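PDB 3HJ9: oxidoreductase from Ralstonia eutropha, which binds flavin mononucleotide and is probably an oxidoreductase of the nitroreductase type. Local coordinates for residues G103-D108 with L114-A119. Sequence-based numbering, arbitrary orientation.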
ATOM      1  N   GLY A 103     -18.210  -0.358 -19.654  1.00 15.40           N
ATOM      2  CA  GLY A 103     -18.400  -1.584 -18.891  1.00 15.60           C
ATOM      3  C   GLY A 103     -17.491  -1.761 -17.696  1.00 15.36           C
ATOM      4  O   GLY A 103     -16.495  -1.037 -17.567  1.00 14.82           O
ATOM      5  N   LEU A 104     -17.886  -2.687 -16.810  1.00 14.89           N
ATOM      6  CA  LEU A 104     -17.082  -3.105 -15.662  1.00 13.48           C
ATOM      7  C   LEU A 104     -16.260  -4.297 -16.144  1.00 12.98           C
ATOM      8  O   LEU A 104     -16.840  -5.304 -16.599  1.00 12.98           O
ATOM      9  CB  LEU A 104     -17.934  -3.522 -14.445  1.00 13.19           C
ATOM     10  CG  LEU A 104     -17.140  -4.083 -13.228  1.00 13.54           C
ATOM     11  CD1 LEU A 104     -16.308  -2.998 -12.524  1.00 11.95           C
ATOM     12  CD2 LEU A 104     -18.065  -4.800 -12.265  1.00 14.01           C
ATOM     13  N   TYR A 105     -14.941  -4.214 -15.987  1.00 13.84           N
ATOM     14  CA  TYR A 105     -14.015  -5.266 -16.390  1.00 14.58           C
ATOM     15  C   TYR A 105     -13.173  -5.778 -15.251  1.00 16.08           C
ATOM     16  O   TYR A 105     -12.933  -5.040 -14.315  1.00 18.13           O
ATOM     17  CB  TYR A 105     -13.061  -4.740 -17.480  1.00 14.84           C
ATOM     18  CG  TYR A 105     -13.745  -4.495 -18.795  1.00 14.64           C
ATOM     19  CD1 TYR A 105     -14.481  -3.327 -19.011  1.00 14.01           C
ATOM     20  CD2 TYR A 105     -13.696  -5.442 -19.815  1.00 14.55           C
ATOM     21  CE1 TYR A 105     -15.162  -3.109 -20.241  1.00 15.24           C
ATOM     22  CE2 TYR A 105     -14.353  -5.229 -21.044  1.00 13.87           C
ATOM     23  CZ  TYR A 105     -15.072  -4.080 -21.253  1.00 13.81           C
ATOM     24  OH  TYR A 105     -15.708  -3.913 -22.452  1.00 12.40           O
ATOM     25  N   ARG A 106     -12.728  -7.034 -15.355  1.00 15.69           N
ATOM     26  CA  ARG A 106     -11.761  -7.612 -14.434  1.00 17.57           C
ATOM     27  C   ARG A 106     -10.430  -7.687 -15.200  1.00 17.00           C
ATOM     28  O   ARG A 106     -10.369  -8.200 -16.330  1.00 16.74           O
ATOM     29  CB  ARG A 106     -12.146  -9.007 -13.939  1.00 18.70           C
ATOM     30  CG  ARG A 106     -11.244  -9.507 -12.797  1.00 20.63           C
ATOM     31  CD  ARG A 106     -11.688 -10.835 -12.270  1.00 23.22           C
ATOM     32  NE  ARG A 106     -11.599 -11.865 -13.297  1.00 25.73           N
ATOM     33  CZ  ARG A 106     -12.163 -13.081 -13.236  1.00 28.54           C
ATOM     34  NH1 ARG A 106     -12.869 -13.489 -12.172  1.00 28.90           N
ATOM     35  NH2 ARG A 106     -12.004 -13.921 -14.263  1.00 29.63           N
ATOM     36  N   TYR A 107      -9.379  -7.167 -14.570  1.00 16.95           N
ATOM     37  CA  TYR A 107      -8.034  -7.233 -15.109  1.00 17.64           C
ATOM     38  C   TYR A 107      -7.457  -8.620 -14.844  1.00 17.26           C
ATOM     39  O   TYR A 107      -7.445  -9.070 -13.712  1.00 17.59           O
ATOM     40  CB  TYR A 107      -7.143  -6.166 -14.478  1.00 16.95           C
ATOM     41  CG  TYR A 107      -5.715  -6.259 -14.914  1.00 18.71           C
ATOM     42  CD1 TYR A 107      -5.355  -6.017 -16.238  1.00 19.21           C
ATOM     43  CD2 TYR A 107      -4.694  -6.562 -14.000  1.00 17.72           C
ATOM     44  CE1 TYR A 107      -3.998  -6.099 -16.653  1.00 19.09           C
ATOM     45  CE2 TYR A 107      -3.343  -6.619 -14.407  1.00 19.33           C
ATOM     46  CZ  TYR A 107      -3.010  -6.398 -15.734  1.00 18.79           C
ATOM     47  OH  TYR A 107      -1.702  -6.475 -16.135  1.00 18.40           O
ATOM     48  N   ASP A 108      -6.980  -9.270 -15.900  1.00 17.75           N
ATOM     49  CA  ASP A 108      -6.335 -10.573 -15.842  1.00 18.99           C
ATOM     50  C   ASP A 108      -4.824 -10.280 -15.988  1.00 18.39           C
ATOM     51  O   ASP A 108      -4.371  -9.975 -17.092  1.00 17.90           O
ATOM     52  CB  ASP A 108      -6.854 -11.450 -16.981  1.00 19.41           C
ATOM     53  CG  ASP A 108      -6.185 -12.792 -17.060  1.00 22.23           C
ATOM     54  OD1 ASP A 108      -5.280 -13.138 -16.276  1.00 24.28           O
ATOM     55  OD2 ASP A 108      -6.573 -13.528 -17.971  1.00 26.18           O
ATOM     56  N   LEU A 114      -8.395  -7.170 -20.167  1.00 18.69           N
ATOM     57  CA  LEU A 114      -9.637  -6.878 -19.436  1.00 18.53           C
ATOM     58  C   LEU A 114     -10.770  -7.800 -19.949  1.00 17.92           C
ATOM     59  O   LEU A 114     -10.973  -7.919 -21.135  1.00 17.59           O
ATOM     60  CB  LEU A 114     -10.004  -5.405 -19.641  1.00 17.89           C
ATOM     61  CG  LEU A 114      -9.076  -4.319 -19.051  1.00 18.24           C
ATOM     62  CD1 LEU A 114      -9.473  -2.913 -19.560  1.00 18.12           C
ATOM     63  CD2 LEU A 114      -9.140  -4.419 -17.571  1.00 18.15           C
ATOM     64  N   GLU A 115     -11.467  -8.459 -19.032  1.00 18.28           N
ATOM     65  CA  GLU A 115     -12.578  -9.382 -19.314  1.00 18.23           C
ATOM     66  C   GLU A 115     -13.844  -8.734 -18.762  1.00 15.63           C
ATOM     67  O   GLU A 115     -13.848  -8.291 -17.616  1.00 13.42           O
ATOM     68  CB  GLU A 115     -12.343 -10.712 -18.604  1.00 21.22           C
ATOM     69  CG  GLU A 115     -11.129 -11.473 -19.098  1.00 24.24           C
ATOM     70  CD  GLU A 115     -10.923 -12.857 -18.400  1.00 27.39           C
ATOM     71  OE1 GLU A 115     -10.802 -13.865 -19.141  1.00 29.73           O
ATOM     72  OE2 GLU A 115     -10.897 -12.948 -17.139  1.00 29.33           O
ATOM     73  N   LEU A 116     -14.883  -8.639 -19.588  1.00 14.29           N
ATOM     74  CA  LEU A 116     -16.163  -8.013 -19.192  1.00 14.63           C
ATOM     75  C   LEU A 116     -16.839  -8.785 -18.044  1.00 13.84           C
ATOM     76  O   LEU A 116     -16.966 -10.005 -18.107  1.00 15.42           O
ATOM     77  CB  LEU A 116     -17.099  -7.863 -20.402  1.00 13.36           C
ATOM     78  CG  LEU A 116     -18.451  -7.150 -20.213  1.00 13.49           C
ATOM     79  CD1 LEU A 116     -18.238  -5.694 -19.822  1.00 11.32           C
ATOM     80  CD2 LEU A 116     -19.272  -7.296 -21.510  1.00 13.18           C
ATOM     81  N   LYS A 117     -17.161  -8.061 -16.983  1.00 14.59           N
ATOM     82  CA  LYS A 117     -17.877  -8.547 -15.792  1.00 15.70           C
ATOM     83  C   LYS A 117     -19.330  -8.054 -15.863  1.00 15.60           C
ATOM     84  O   LYS A 117     -20.244  -8.814 -15.542  1.00 14.07           O
ATOM     85  CB  LYS A 117     -17.215  -8.020 -14.513  1.00 17.68           C
ATOM     86  CG  LYS A 117     -17.847  -8.475 -13.185  1.00 19.10           C
ATOM     87  CD  LYS A 117     -17.712 -10.008 -12.952  1.00 20.92           C
ATOM     88  CE  LYS A 117     -18.627 -10.439 -11.834  1.00 21.74           C
ATOM     89  NZ  LYS A 117     -18.755 -11.900 -11.632  1.00 21.50           N
ATOM     90  N   ARG A 118     -19.531  -6.777 -16.227  1.00 16.00           N
ATOM     91  CA  ARG A 118     -20.892  -6.234 -16.447  1.00 14.97           C
ATOM     92  C   ARG A 118     -20.977  -5.098 -17.492  1.00 13.48           C
ATOM     93  O   ARG A 118     -20.265  -4.096 -17.404  1.00 14.14           O
ATOM     94  CB  ARG A 118     -21.478  -5.797 -15.099  1.00 15.30           C
ATOM     95  CG  ARG A 118     -22.971  -5.684 -15.177  1.00 15.55           C
ATOM     96  CD  ARG A 118     -23.602  -5.313 -13.881  1.00 15.67           C
ATOM     97  NE  ARG A 118     -25.029  -5.178 -14.131  1.00 16.57           N
ATOM     98  CZ  ARG A 118     -25.947  -4.820 -13.241  1.00 17.46           C
ATOM     99  NH1 ARG A 118     -25.632  -4.521 -11.982  1.00 17.59           N
ATOM    100  NH2 ARG A 118     -27.207  -4.763 -13.628  1.00 15.01           N
ATOM    101  N   ALA A 119     -21.887  -5.241 -18.447  1.00 12.81           N
ATOM    102  CA  ALA A 119     -22.113  -4.242 -19.508  1.00 13.31           C
ATOM    103  C   ALA A 119     -22.959  -3.096 -18.943  1.00 13.27           C
ATOM    104  O   ALA A 119     -24.113  -2.960 -19.254  1.00 14.11           O
ATOM    105  CB  ALA A 119     -22.768  -4.889 -20.763  1.00  9.04           C
TER
HETATM  106  O   HOH W   1      -9.918 -11.250 -15.454  1.00 28.83           O
HETATM  107  O   HOH W   2      -8.132 -14.149 -20.157  1.00 41.96           O
HETATM  108  O   HOH W   3      -8.805 -14.835 -15.973  1.00 42.94           O
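Arg106 and Glu115 face each other as a hydrogen-bonded antiparallel pair, joined by Arg106 N to Glu115 O (2.8 Å) and Glu115 N to Arg106 O (2.9 Å). Further along, Leu104 N donates to Arg118 O at 2.8 Å, while Leu104 O accepts from both Lys117 N (2.8 Å) and Arg118 N. Two residues thus stand opposite one, the definition of a classic beta bulge, and the register slips by one as the chain turns a corner at Lys117.

Charge adds a second kind of link. The side chains of Arg106 and Glu115 run side by side; Arg106 NH2 meets Glu115 OE2 at 3.2 Å, near the guanidinium plane, in a salt bridge. A water accepts a hydrogen bond from Arg106 NE and donates one to the same Glu115 OE2, and another water bridges Glu115 OE1 to Asp108 OD2, probably easing the closeness of two acids.

The strands form a beta hairpin within the antiparallel sheet of this nitroreductase-type fold, between strands 28-30 and 94-100, away from the flavin.

Apolar contacts occupy the face bearing Tyr105, Tyr107, Leu114 and Leu116. Leu116 CD1 lies over the Tyr105 ring, 4.1 Å from its centroid, as a CH-pi contact, and Tyr105 OH is hydrogen-bonded to Glu26 O. Leu114 CB lies 3.7 Å from Tyr105 CD2; with CG anti to the carbonyl carbon (chi1 -66°), Leu114 CD2 reaches Tyr107 CB at 4.1 Å, and the side chain packs against helix 62-73.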